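Local coordinates for tail fiber protein (Pseudomonas aeruginosa, PDB 6CL6), which probably attaches an R-type pyocin, a contractile injection particle, to its target cell by serving as the receptor-binding tail fiber, at residues G136-L140 and D141-T145. Sequence-based numbering, arbitrary orientation.
Sequences GGVNL and DSMVT
N139 reaches D141 through its amide oxygen: OD1 lies 2.9 Å from D141 N, with the donor above rather than in the amide plane. With CG anti to the backbone N and beside the carbonyl carbon (chi1 -173°), the amide lies on the side of the following residues, where OD1 meets D141 N. OD1 takes a second hydrogen bond from N162 ND2, in the same chain. The backbone O of N139 accepts twice from S142, from N at 2.7 Å and from OG at 2.6 Å; the hydroxyl lies in the carbonyl plane. M143 N to L140 O (3.0 Å) follows one residue later. The side-chain bond closes an Asx turn, and the two successive i to i+3 backbone bonds define a short 3-10 turn in the loop joining strands 132-133 and 147-151; M143 then centres an inverse gamma turn. A water bridges the two side chains of N139 and D141, accepting from N139 ND2 at 2.9 Å and donating to D141 OD2 at 2.8 Å. The other carboxylate oxygen, D141 OD1, forms a salt bridge with R196 of strand 193-199. Apolar contact is looser: V138 CG1 meets M143 SD at 4.3 Å, and L140 CD2 approaches M143 CG at the same distance.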
loop_
_atom_site.group_PDB
_atom_site.type_symbol
_atom_site.label_atom_id
_atom_site.label_comp_id
_atom_site.label_asym_id
_atom_site.label_seq_id
_atom_site.Cartn_x
_atom_site.Cartn_y
_atom_site.Cartn_z
ATOM N N GLY A 136 36.757 21.629 1.545
ATOM C CA GLY A 136 36.706 20.351 0.862
ATOM C C GLY A 136 37.648 19.344 1.493
ATOM O O GLY A 136 38.485 19.652 2.331
ATOM N N GLY A 137 37.480 18.094 1.092
ATOM C CA GLY A 137 38.414 17.045 1.482
ATOM C C GLY A 137 38.370 16.571 2.919
ATOM O O GLY A 137 39.259 15.804 3.323
ATOM N N VAL A 138 37.368 16.960 3.703
ATOM C CA VAL A 138 37.351 16.621 5.114
ATOM C C VAL A 138 36.800 15.222 5.309
ATOM O O VAL A 138 35.758 14.864 4.757
ATOM C CB VAL A 138 36.540 17.645 5.929
ATOM C CG1 VAL A 138 36.482 17.242 7.369
ATOM C CG2 VAL A 138 37.133 19.033 5.769
ATOM N N ASN A 139 37.504 14.428 6.104
ATOM C CA ASN A 139 37.001 13.147 6.588
ATOM C C ASN A 139 36.312 13.384 7.930
ATOM O O ASN A 139 36.967 13.761 8.927
ATOM C CB ASN A 139 38.151 12.163 6.720
ATOM C CG ASN A 139 37.686 10.766 7.051
ATOM O OD1 ASN A 139 36.543 10.525 7.520
ATOM N ND2 ASN A 139 38.555 9.808 6.803
ATOM N N LEU A 140 34.994 13.188 7.970
ATOM C CA LEU A 140 34.272 13.482 9.189
ATOM C C LEU A 140 34.714 12.606 10.339
ATOM O O LEU A 140 34.465 12.962 11.490
ATOM C CB LEU A 140 32.759 13.342 8.997
ATOM C CG LEU A 140 32.130 14.314 8.001
ATOM C CD1 LEU A 140 30.622 14.340 8.170
ATOM C CD2 LEU A 140 32.666 15.739 8.115
ATOM N N ASP A 141 35.375 11.475 10.050
ATOM C CA ASP A 141 35.963 10.672 11.109
ATOM C C ASP A 141 37.025 11.445 11.876
ATOM O O ASP A 141 37.396 11.042 12.985
ATOM C CB ASP A 141 36.613 9.388 10.542
ATOM C CG ASP A 141 35.610 8.328 10.134
ATOM O OD1 ASP A 141 34.406 8.595 10.127
ATOM O OD2 ASP A 141 36.041 7.160 9.807
ATOM N N SER A 142 37.548 12.513 11.300
ATOM C CA SER A 142 38.563 13.329 11.983
ATOM C C SER A 142 37.955 14.410 12.873
ATOM O O SER A 142 38.683 15.113 13.569
ATOM C CB SER A 142 39.480 13.989 10.948
ATOM O OG SER A 142 38.796 15.062 10.288
ATOM N N MET A 143 36.640 14.571 12.854
ATOM C CA MET A 143 35.974 15.614 13.636
ATOM C C MET A 143 35.572 14.999 14.975
ATOM O O MET A 143 34.452 14.517 15.171
ATOM C CB MET A 143 34.790 16.167 12.869
ATOM C CG MET A 143 35.150 16.742 11.510
ATOM S SD MET A 143 36.310 18.124 11.551
ATOM C CE MET A 143 35.272 19.383 12.326
ATOM N N VAL A 144 36.536 14.998 15.908
ATOM C CA VAL A 144 36.377 14.234 17.148
ATOM C C VAL A 144 36.417 15.125 18.385
ATOM O O VAL A 144 36.620 14.643 19.488
ATOM C CB VAL A 144 37.446 13.130 17.237
ATOM C CG1 VAL A 144 37.175 12.044 16.178
ATOM C CG2 VAL A 144 38.835 13.714 17.034
ATOM N N THR A 145 36.257 16.418 18.216
ATOM C CA THR A 145 36.188 17.349 19.346
ATOM C C THR A 145 34.843 18.076 19.352
ATOM O O THR A 145 34.280 18.382 18.297
ATOM C CB THR A 145 37.368 18.365 19.314
ATOM O OG1 THR A 145 37.153 19.345 18.313
ATOM C CG2 THR A 145 38.665 17.645 19.035
HETATM O O HOH W 1 40.121 15.088 7.194
HETATM O O HOH W 2 38.171 7.207 7.984
#